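Local coordinates for protein glycerophosphoryl diester phosphodiesterase (Agrobacterium tumefaciens str. C58, PDB 3KS5) that belongs to the glycerophosphoryl diester phosphodiesterase family, has a TIM-barrel fold and holds an iron(III) ion in the crystal, at residues M2-S7 / A30-E35; S7-T12 / E35-P40; V100-E105 / H129-R134. All blocks are in the same frame, centred on the assembly; numbering follows the deposited sequence.

Contact 1 of 3, residues M2-S7 / A30-E35; sequences MTRIAS and ALEEVE. With FE (Fe (III) ion), chain C; EDO (1,2-ethanediol), chain L.
Arg4 reaches across to both Glu32 and Glu33. Its CB sits 3.8 Å from Glu32 OE1, and its CG passes near Glu32 CG. The chain then bends at chi3 (59°), which brings the guanidinium over the Glu32 chain, so that CB and CG of Glu32 lie against one face. Arg4 NH1 is 3.4 Å from Glu32 CG. At the edge of the group, NH2 makes a salt bridge of 3.1 Å to Glu33 OE2. This oxygen lies in the guanidinium plane and is met on its anti side. Arg4 NE adds a weak bond to the same oxygen, and a water links Arg4 NE and Glu33 OE2.

Glu32 turns its carboxylate back to the backbone through a bend at chi2 (65°). Its OE1 accepts from Ile5 N at 2.9 Å and also pairs with Arg241 of helix 234-246. Ile5 O takes two N-H groups, from Glu32 and Glu33. Ser7 N to Glu33 O (2.8 Å) and Glu35 N to Ser7 O (3.0 Å) then continue the parallel ladder of strands 4-8 and 33-40 of the barrel. Beside it, Leu31 CD2 packs on Ile5 CG2 at 3.9 Å.

Two adjacent glutamates thus do different work. Glu33 meets the arginine's charge, while Glu32 lends its aliphatic part to the guanidinium face and its carboxylate to Arg241 and to a backbone N-H at the start of the ladder.

Contact 2 of 3, residues S7-T12 / E35-P40; sequences SHRGGT and EFDLHP. With FE (Fe (III) ion), chain C; ACT (acetate ion), chain E; ACT (acetate ion), chain D.
Strands 4-8 and 33-40 run parallel here, with His8 paired to Glu35 (5.0 Å between CA atoms), before segment 7-12 leaves the sheet in a type II turn from Ser7 to Gly10. Arg9 N gives the last rung, 2.8 Å to Glu35 O.

With CG anti to the backbone N (chi1 -164°), the His8 ring runs alongside the Glu35 chain and points the same way, and CD2 comes to 3.1 Å from Glu35 OE1. The ring is held at both nitrogens. ND1 is hydrogen-bonded to Asp232, and NE2 bonds one acetate oxygen, OXT of chain E, at 3.0 Å. A weak bond runs from His8 NE2 to O of the chain D acetate. Arg9 CG covers one face of this ring. The Arg9 chain runs extended to NE, and NH2 meets the same chain D oxygen at 2.9 Å, at the guanidinium edge. NH1 is engaged by Asp17.

Arg9 NE and Asp37 OD2 form a long ion pair in which no N-H points at the oxygen. A water fills in. It accepts from Arg9 NE and donates to Glu35 OE1 and Asp37 OD2.

Each carboxylate spends its other oxygen on the iron, Glu35 OE2 at 2.4 Å and Asp37 OD1 at 2.2 Å. The water, OXT of the chain E acetate and Glu105 OE1 also bind the metal. Both acetates probably come from the crystallisation liquor. Carboxylates from two adjacent strands of the barrel around a metal, beside a histidine and an arginine that hold anions, are consistent with the metal-binding pocket of this TIM-barrel family.

Contact 3 of 3, residues V100-E105 / H129-R134; sequences VNFRCE and HSMLER. With FE (Fe (III) ion), chain C.
The backbone of strand 101-105 meets the loop 129-134 closest at Asn101 and Arg134, with their CA atoms 5.4 Å apart. Phe102 N donates to Arg134 O at 3.0 Å. This joins one TIM-barrel strand to the turn that leads from helix 118-128 into the next strand, 135-139. The helix ends in a Schellman motif with Ser130 as its C-prime residue, and the chain then turns in toward the barrel wall.

Met131, a selenomethionine, is the apolar link. Its chain bends at chi2 and chi3, folding the terminal methyl back over Phe102. CE lies 3.9 Å from the ring centroid, almost on the ring normal, in a CH-pi contact. The selenium stands farther off above the same ring, a Met-aromatic contact, and Met131 CB touches Phe102 CE2 at 3.8 Å. The ring also meets Phe36 of the neighbouring strand edge-to-face. Away from Phe102, Met131 CE lies over the centre of the Arg134 guanidinium, so it is clamped between two flat groups.

Arg134 reaches oxygens of helix 88-96 and of residues 100 and 101. NH1 bonds Tyr95 O, and NH2 approaches Val100 O at 3.0 Å. The amide and guanidinium planes of Asn101 and Arg134 stand 75° apart. Asn101 OD1 lies in the guanidinium plane and takes a nearly straight bond from Arg134 NE, 3.0 Å long with an N-H...O angle of 166°.

The three contacts follow neighbouring strands of one barrel sheet, in the order 4-8, 33-40 and 101-106. Their centres are 12 to 13 Å apart. Contacts 1 and 2 share Ser7 and Glu35 and are successive parts of the same strand pair. Contact 3 comes later in the chain and ties strand 101-106 to the loop before strand 135-139. Probable hydrogen bonds between strands 33-40 and 101-106, such as Val34 O with Arg103 N and Phe36 O with Glu105 N, join it to the other two. All three reach the iron, to which Glu35, Asp37 and Glu105 bring carboxylates from two adjacent strands. The strand pairing probably helps set the spacing of the metal's protein ligands.

Contact 1 of 3, residues M2-S7 / A30-E35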
loop_
_atom_site.group_PDB
_atom_site.type_symbol
_atom_site.label_atom_id
_atom_site.label_comp_id
_atom_site.label_asym_id
_atom_site.label_seq_id
_atom_site.Cartn_x
_atom_site.Cartn_y
_atom_site.Cartn_z
HETATM N N MSE A 2 11.029 7.099 15.062
HETATM C CA MSE A 2 11.608 6.912 13.740
HETATM C C MSE A 2 10.512 6.689 12.654
HETATM O O MSE A 2 9.661 5.793 12.777
HETATM C CB MSE A 2 12.556 5.724 13.778
HETATM C CG MSE A 2 13.422 5.540 12.542
HETATM SE SE MSE A 2 13.925 3.662 12.300
HETATM C CE MSE A 2 12.107 2.735 12.338
ATOM N N THR A 3 10.584 7.499 11.589
ATOM C CA THR A 3 9.676 7.417 10.455
ATOM C C THR A 3 9.877 6.087 9.800
ATOM O O THR A 3 10.992 5.764 9.449
ATOM C CB THR A 3 9.987 8.488 9.430
ATOM O OG1 THR A 3 9.753 9.779 10.005
ATOM C CG2 THR A 3 9.140 8.289 8.142
ATOM N N ARG A 4 8.812 5.308 9.650
ATOM C CA ARG A 4 8.896 4.002 9.015
ATOM C C ARG A 4 8.943 4.171 7.483
ATOM O O ARG A 4 8.610 5.243 6.958
ATOM C CB ARG A 4 7.744 3.112 9.473
ATOM C CG ARG A 4 7.784 2.824 11.027
ATOM C CD ARG A 4 6.464 2.327 11.625
ATOM N NE ARG A 4 5.966 1.086 11.024
ATOM C CZ ARG A 4 6.412 -0.142 11.272
ATOM N NH1 ARG A 4 7.420 -0.372 12.112
ATOM N NH2 ARG A 4 5.865 -1.172 10.646
ATOM N N ILE A 5 9.414 3.126 6.801
ATOM C CA ILE A 5 9.592 3.107 5.361
ATOM C C ILE A 5 8.881 1.880 4.856
ATOM O O ILE A 5 9.105 0.784 5.368
ATOM C CB ILE A 5 11.077 2.979 4.939
ATOM C CG1 ILE A 5 11.860 4.233 5.301
ATOM C CG2 ILE A 5 11.186 2.684 3.415
ATOM C CD1 ILE A 5 13.362 4.165 4.918
ATOM N N ALA A 6 8.021 2.080 3.854
ATOM C CA ALA A 6 7.244 1.009 3.232
ATOM C C ALA A 6 7.664 0.915 1.766
ATOM O O ALA A 6 7.666 1.923 1.070
ATOM C CB ALA A 6 5.735 1.289 3.357
ATOM N N SER A 7 8.004 -0.277 1.290
ATOM C CA SER A 7 8.490 -0.419 -0.085
ATOM C C SER A 7 7.300 -0.471 -1.025
ATOM O O SER A 7 6.579 -1.466 -1.064
ATOM C CB SER A 7 9.366 -1.664 -0.233
ATOM O OG SER A 7 9.548 -2.038 -1.580
ATOM N N ALA A 30 16.330 -3.496 5.106
ATOM C CA ALA A 30 16.304 -2.898 6.428
ATOM C C ALA A 30 15.243 -1.818 6.554
ATOM O O ALA A 30 15.531 -0.688 6.963
ATOM C CB ALA A 30 17.671 -2.298 6.761
ATOM N N LEU A 31 14.006 -2.192 6.253
ATOM C CA LEU A 31 12.858 -1.275 6.381
ATOM C C LEU A 31 11.739 -2.076 7.018
ATOM O O LEU A 31 11.895 -3.292 7.218
ATOM C CB LEU A 31 12.485 -0.663 5.019
ATOM C CG LEU A 31 12.489 -1.657 3.857
ATOM C CD1 LEU A 31 11.561 -2.856 4.125
ATOM C CD2 LEU A 31 12.180 -0.946 2.517
ATOM N N GLU A 32 10.595 -1.431 7.272
ATOM C CA GLU A 32 9.560 -2.043 8.107
ATOM C C GLU A 32 8.403 -2.668 7.378
ATOM O O GLU A 32 7.840 -3.656 7.862
ATOM C CB GLU A 32 9.029 -0.995 9.045
ATOM C CG GLU A 32 10.092 -0.415 9.981
ATOM C CD GLU A 32 11.160 0.351 9.247
ATOM O OE1 GLU A 32 10.783 1.161 8.368
ATOM O OE2 GLU A 32 12.374 0.115 9.513
ATOM N N GLU A 33 8.017 -2.100 6.223
ATOM C CA GLU A 33 6.856 -2.605 5.495
ATOM C C GLU A 33 7.078 -2.742 3.998
ATOM O O GLU A 33 7.936 -2.087 3.426
ATOM C CB GLU A 33 5.638 -1.681 5.728
ATOM C CG GLU A 33 5.182 -1.560 7.206
ATOM C CD GLU A 33 4.126 -0.485 7.430
ATOM O OE1 GLU A 33 3.606 0.065 6.433
ATOM O OE2 GLU A 33 3.814 -0.179 8.606
ATOM N N VAL A 34 6.329 -3.669 3.413
ATOM C CA VAL A 34 6.125 -3.714 1.993
ATOM C C VAL A 34 4.628 -3.343 1.705
ATOM O O VAL A 34 3.702 -3.891 2.341
ATOM C CB VAL A 34 6.476 -5.075 1.393
ATOM C CG1 VAL A 34 5.621 -6.173 1.982
ATOM C CG2 VAL A 34 6.358 -4.992 -0.170
ATOM N N GLU A 35 4.426 -2.412 0.755
ATOM C CA GLU A 35 3.112 -1.980 0.302
ATOM C C GLU A 35 2.745 -2.640 -0.975
ATOM O O GLU A 35 3.581 -2.778 -1.873
ATOM C CB GLU A 35 3.085 -0.469 0.103
ATOM C CG GLU A 35 1.652 0.144 0.005
ATOM C CD GLU A 35 1.019 0.141 -1.376
ATOM O OE1 GLU A 35 1.709 -0.142 -2.405
ATOM O OE2 GLU A 35 -0.203 0.417 -1.422
HETATM FE FE FE C . -1.187 1.195 -3.456
HETATM C C1 EDO L . 7.863 9.289 14.735
HETATM O O1 EDO L . 7.831 8.340 13.656
HETATM C C2 EDO L . 8.762 10.498 14.441
HETATM O O2 EDO L . 9.734 10.251 13.410
HETATM O O HOH W 1 3.322 2.164 9.905
HETATM O O HOH W 2 0.754 0.347 -4.695
#

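Contact 2 of 3, residues S7-T12 / E35-P40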
loop_
_atom_site.group_PDB
_atom_site.type_symbol
_atom_site.label_atom_id
_atom_site.label_comp_id
_atom_site.label_asym_id
_atom_site.label_seq_id
_atom_site.Cartn_x
_atom_site.Cartn_y
_atom_site.Cartn_z
ATOM N N SER A 7 8.004 -0.277 1.290
ATOM C CA SER A 7 8.490 -0.419 -0.085
ATOM C C SER A 7 7.300 -0.471 -1.025
ATOM O O SER A 7 6.579 -1.466 -1.064
ATOM C CB SER A 7 9.366 -1.664 -0.233
ATOM O OG SER A 7 9.548 -2.038 -1.580
ATOM N N HIS A 8 7.115 0.609 -1.789
ATOM C CA HIS A 8 5.980 0.721 -2.722
ATOM C C HIS A 8 6.038 -0.326 -3.828
ATOM O O HIS A 8 6.899 -0.266 -4.709
ATOM C CB HIS A 8 5.905 2.158 -3.278
ATOM C CG HIS A 8 4.597 2.510 -3.925
ATOM N ND1 HIS A 8 4.515 3.157 -5.146
ATOM C CD2 HIS A 8 3.319 2.322 -3.510
ATOM C CE1 HIS A 8 3.238 3.346 -5.449
ATOM N NE2 HIS A 8 2.494 2.843 -4.479
ATOM N N ARG A 9 5.144 -1.308 -3.743
ATOM C CA ARG A 9 5.006 -2.388 -4.723
ATOM C C ARG A 9 6.267 -3.269 -4.860
ATOM O O ARG A 9 6.449 -3.984 -5.866
ATOM C CB ARG A 9 4.576 -1.819 -6.102
ATOM C CG ARG A 9 3.356 -0.874 -6.064
ATOM C CD ARG A 9 3.010 -0.324 -7.471
ATOM N NE ARG A 9 2.093 0.816 -7.403
ATOM C CZ ARG A 9 1.862 1.703 -8.378
ATOM N NH1 ARG A 9 2.482 1.634 -9.541
ATOM N NH2 ARG A 9 1.004 2.689 -8.173
ATOM N N GLY A 10 7.089 -3.291 -3.810
ATOM C CA GLY A 10 8.345 -4.031 -3.841
ATOM C C GLY A 10 9.509 -3.159 -4.269
ATOM O O GLY A 10 10.644 -3.645 -4.245
ATOM N N GLY A 11 9.246 -1.883 -4.622
ATOM C CA GLY A 11 10.263 -0.931 -5.088
ATOM C C GLY A 11 10.192 -0.768 -6.617
ATOM O O GLY A 11 11.139 -1.137 -7.335
ATOM N N THR A 12 9.086 -0.198 -7.109
ATOM C CA THR A 12 8.817 -0.079 -8.572
ATOM C C THR A 12 9.998 0.402 -9.421
ATOM O O THR A 12 10.313 -0.199 -10.406
ATOM C CB THR A 12 7.634 0.873 -8.843
ATOM O OG1 THR A 12 6.619 0.658 -7.845
ATOM C CG2 THR A 12 7.053 0.646 -10.240
ATOM N N GLU A 35 4.426 -2.412 0.755
ATOM C CA GLU A 35 3.112 -1.980 0.302
ATOM C C GLU A 35 2.745 -2.640 -0.975
ATOM O O GLU A 35 3.581 -2.778 -1.873
ATOM C CB GLU A 35 3.085 -0.469 0.103
ATOM C CG GLU A 35 1.652 0.144 0.005
ATOM C CD GLU A 35 1.019 0.141 -1.376
ATOM O OE1 GLU A 35 1.709 -0.142 -2.405
ATOM O OE2 GLU A 35 -0.203 0.417 -1.422
ATOM N N PHE A 36 1.483 -3.012 -1.091
ATOM C CA PHE A 36 1.001 -3.676 -2.273
ATOM C C PHE A 36 -0.521 -3.588 -2.369
ATOM O O PHE A 36 -1.193 -3.288 -1.393
ATOM C CB PHE A 36 1.439 -5.146 -2.280
ATOM C CG PHE A 36 1.000 -5.917 -1.055
ATOM C CD1 PHE A 36 1.753 -5.878 0.110
ATOM C CD2 PHE A 36 -0.139 -6.707 -1.088
ATOM C CE1 PHE A 36 1.333 -6.561 1.253
ATOM C CE2 PHE A 36 -0.557 -7.406 0.049
ATOM C CZ PHE A 36 0.180 -7.332 1.215
ATOM N N ASP A 37 -1.031 -3.931 -3.547
ATOM C CA ASP A 37 -2.432 -3.821 -3.914
ATOM C C ASP A 37 -2.900 -5.214 -4.271
ATOM O O ASP A 37 -2.085 -6.014 -4.716
ATOM C CB ASP A 37 -2.534 -2.879 -5.123
ATOM C CG ASP A 37 -1.704 -1.590 -4.945
ATOM O OD1 ASP A 37 -2.136 -0.694 -4.202
ATOM O OD2 ASP A 37 -0.600 -1.452 -5.544
ATOM N N LEU A 38 -4.192 -5.517 -4.057
ATOM C CA LEU A 38 -4.766 -6.834 -4.388
ATOM C C LEU A 38 -6.051 -6.734 -5.174
ATOM O O LEU A 38 -6.811 -5.786 -4.990
ATOM C CB LEU A 38 -5.042 -7.659 -3.108
ATOM C CG LEU A 38 -3.848 -7.936 -2.183
ATOM C CD1 LEU A 38 -4.323 -8.387 -0.760
ATOM C CD2 LEU A 38 -2.834 -8.956 -2.838
ATOM N N HIS A 39 -6.285 -7.721 -6.042
ATOM C CA HIS A 39 -7.500 -7.848 -6.858
ATOM C C HIS A 39 -7.853 -9.312 -6.932
ATOM O O HIS A 39 -6.956 -10.142 -6.893
ATOM C CB HIS A 39 -7.296 -7.344 -8.298
ATOM C CG HIS A 39 -6.794 -5.954 -8.361
ATOM N ND1 HIS A 39 -7.624 -4.869 -8.526
ATOM C CD2 HIS A 39 -5.551 -5.459 -8.171
ATOM C CE1 HIS A 39 -6.905 -3.764 -8.453
ATOM N NE2 HIS A 39 -5.641 -4.096 -8.252
ATOM N N PRO A 40 -9.153 -9.640 -7.023
ATOM C CA PRO A 40 -9.562 -11.026 -7.201
ATOM C C PRO A 40 -9.580 -11.442 -8.666
ATOM O O PRO A 40 -9.776 -10.591 -9.529
ATOM C CB PRO A 40 -11.010 -11.025 -6.698
ATOM C CG PRO A 40 -11.518 -9.679 -7.064
ATOM C CD PRO A 40 -10.321 -8.740 -6.919
HETATM FE FE FE C . -1.187 1.195 -3.456
HETATM C C ACT E . 0.327 3.876 -2.025
HETATM O O ACT E . 1.504 4.284 -1.986
HETATM O OXT ACT E . -0.016 3.020 -2.911
HETATM C CH3 ACT E . -0.607 4.425 -0.996
HETATM C C ACT D . -1.111 4.024 -5.364
HETATM O O ACT D . 0.090 3.986 -5.734
HETATM O OXT ACT D . -1.768 2.939 -5.377
HETATM C CH3 ACT D . -1.662 5.371 -4.956
HETATM O O HOH W 2 0.754 0.347 -4.695
#

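Contact 3 of 3, residues V100-E105 / H129-R134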
loop_
_atom_site.group_PDB
_atom_site.type_symbol
_atom_site.label_atom_id
_atom_site.label_comp_id
_atom_site.label_asym_id
_atom_site.label_seq_id
_atom_site.Cartn_x
_atom_site.Cartn_y
_atom_site.Cartn_z
ATOM N N VAL A 100 9.958 -7.853 7.769
ATOM C CA VAL A 100 9.174 -6.785 7.145
ATOM C C VAL A 100 7.712 -7.193 7.114
ATOM O O VAL A 100 7.374 -8.330 6.736
ATOM C CB VAL A 100 9.668 -6.421 5.737
ATOM C CG1 VAL A 100 8.803 -5.272 5.196
ATOM C CG2 VAL A 100 11.147 -5.982 5.779
ATOM N N ASN A 101 6.856 -6.239 7.516
ATOM C CA ASN A 101 5.401 -6.452 7.646
ATOM C C ASN A 101 4.588 -5.963 6.438
ATOM O O ASN A 101 5.121 -5.270 5.577
ATOM C CB ASN A 101 4.927 -5.778 8.939
ATOM C CG ASN A 101 5.432 -6.496 10.191
ATOM O OD1 ASN A 101 5.750 -7.700 10.169
ATOM N ND2 ASN A 101 5.515 -5.755 11.285
ATOM N N PHE A 102 3.320 -6.368 6.357
ATOM C CA PHE A 102 2.446 -5.962 5.257
ATOM C C PHE A 102 1.680 -4.624 5.460
ATOM O O PHE A 102 1.225 -4.292 6.576
ATOM C CB PHE A 102 1.402 -7.034 4.951
ATOM C CG PHE A 102 1.926 -8.278 4.277
ATOM C CD1 PHE A 102 3.228 -8.411 3.817
ATOM C CD2 PHE A 102 1.047 -9.311 4.028
ATOM C CE1 PHE A 102 3.628 -9.570 3.156
ATOM C CE2 PHE A 102 1.440 -10.449 3.361
ATOM C CZ PHE A 102 2.737 -10.583 2.932
ATOM N N ARG A 103 1.595 -3.858 4.351
ATOM C CA ARG A 103 0.696 -2.711 4.194
ATOM C C ARG A 103 -0.077 -2.978 2.908
ATOM O O ARG A 103 0.432 -2.765 1.807
ATOM C CB ARG A 103 1.450 -1.409 4.123
ATOM C CG ARG A 103 0.588 -0.248 3.738
ATOM C CD ARG A 103 1.402 0.997 3.692
ATOM N NE ARG A 103 0.655 2.081 3.074
ATOM C CZ ARG A 103 0.803 3.371 3.354
ATOM N NH1 ARG A 103 1.610 3.790 4.313
ATOM N NH2 ARG A 103 0.078 4.264 2.672
ATOM N N CYS A 104 -1.293 -3.475 3.074
ATOM C CA CYS A 104 -2.135 -3.971 2.010
ATOM C C CYS A 104 -3.067 -2.842 1.581
ATOM O O CYS A 104 -3.547 -2.121 2.462
ATOM C CB CYS A 104 -2.929 -5.141 2.582
ATOM S SG CYS A 104 -4.086 -6.007 1.554
ATOM N N GLU A 105 -3.300 -2.656 0.267
ATOM C CA GLU A 105 -4.339 -1.718 -0.208
ATOM C C GLU A 105 -5.503 -2.422 -0.889
ATOM O O GLU A 105 -5.304 -3.246 -1.804
ATOM C CB GLU A 105 -3.814 -0.648 -1.169
ATOM C CG GLU A 105 -4.883 0.442 -1.434
ATOM C CD GLU A 105 -4.425 1.585 -2.300
ATOM O OE1 GLU A 105 -3.212 1.836 -2.422
ATOM O OE2 GLU A 105 -5.302 2.289 -2.817
ATOM N N HIS A 129 -2.557 -17.891 5.748
ATOM C CA HIS A 129 -1.106 -17.967 5.487
ATOM C C HIS A 129 -0.285 -17.221 6.510
ATOM O O HIS A 129 0.871 -16.843 6.255
ATOM C CB HIS A 129 -0.791 -17.475 4.081
ATOM C CG HIS A 129 -1.605 -18.149 3.032
ATOM N ND1 HIS A 129 -1.621 -19.518 2.883
ATOM C CD2 HIS A 129 -2.446 -17.653 2.092
ATOM C CE1 HIS A 129 -2.432 -19.839 1.888
ATOM N NE2 HIS A 129 -2.941 -18.726 1.387
ATOM N N SER A 130 -0.895 -17.009 7.671
ATOM C CA SER A 130 -0.205 -16.498 8.847
ATOM C C SER A 130 0.434 -15.099 8.734
ATOM O O SER A 130 1.467 -14.816 9.381
ATOM C CB SER A 130 0.827 -17.550 9.302
ATOM O OG SER A 130 0.238 -18.857 9.258
HETATM N N MSE A 131 -0.211 -14.201 7.981
HETATM C CA MSE A 131 0.249 -12.808 7.929
HETATM C C MSE A 131 -0.755 -11.757 8.449
HETATM O O MSE A 131 -0.340 -10.606 8.693
HETATM C CB MSE A 131 0.688 -12.460 6.504
HETATM C CG MSE A 131 1.913 -13.226 6.034
HETATM SE SE MSE A 131 3.510 -12.754 6.980
HETATM C CE MSE A 131 3.646 -10.803 6.947
ATOM N N LEU A 132 -2.032 -12.121 8.661
ATOM C CA LEU A 132 -3.020 -11.127 9.136
ATOM C C LEU A 132 -2.518 -10.335 10.321
ATOM O O LEU A 132 -2.667 -9.115 10.360
ATOM C CB LEU A 132 -4.374 -11.763 9.488
ATOM C CG LEU A 132 -5.522 -10.825 9.962
ATOM C CD1 LEU A 132 -5.925 -9.741 8.894
ATOM C CD2 LEU A 132 -6.719 -11.680 10.346
ATOM N N GLU A 133 -1.864 -10.997 11.274
ATOM C CA GLU A 133 -1.372 -10.285 12.464
ATOM C C GLU A 133 -0.164 -9.399 12.208
ATOM O O GLU A 133 0.316 -8.722 13.127
ATOM C CB GLU A 133 -1.103 -11.254 13.641
ATOM C CG GLU A 133 -2.323 -12.110 14.050
ATOM C CD GLU A 133 -3.642 -11.312 14.180
ATOM O OE1 GLU A 133 -3.633 -10.176 14.747
ATOM O OE2 GLU A 133 -4.689 -11.840 13.713
ATOM N N ARG A 134 0.318 -9.374 10.971
ATOM C CA ARG A 134 1.393 -8.465 10.581
ATOM C C ARG A 134 0.948 -7.454 9.484
ATOM O O ARG A 134 1.793 -6.776 8.903
ATOM C CB ARG A 134 2.592 -9.308 10.119
ATOM C CG ARG A 134 3.084 -10.280 11.195
ATOM C CD ARG A 134 4.029 -11.294 10.620
ATOM N NE ARG A 134 5.202 -10.636 10.052
ATOM C CZ ARG A 134 6.102 -11.250 9.288
ATOM N NH1 ARG A 134 6.008 -12.556 9.022
ATOM N NH2 ARG A 134 7.121 -10.546 8.810
HETATM FE FE FE C . -1.187 1.195 -3.456
HETATM O O HOH W 2 0.754 0.347 -4.695
#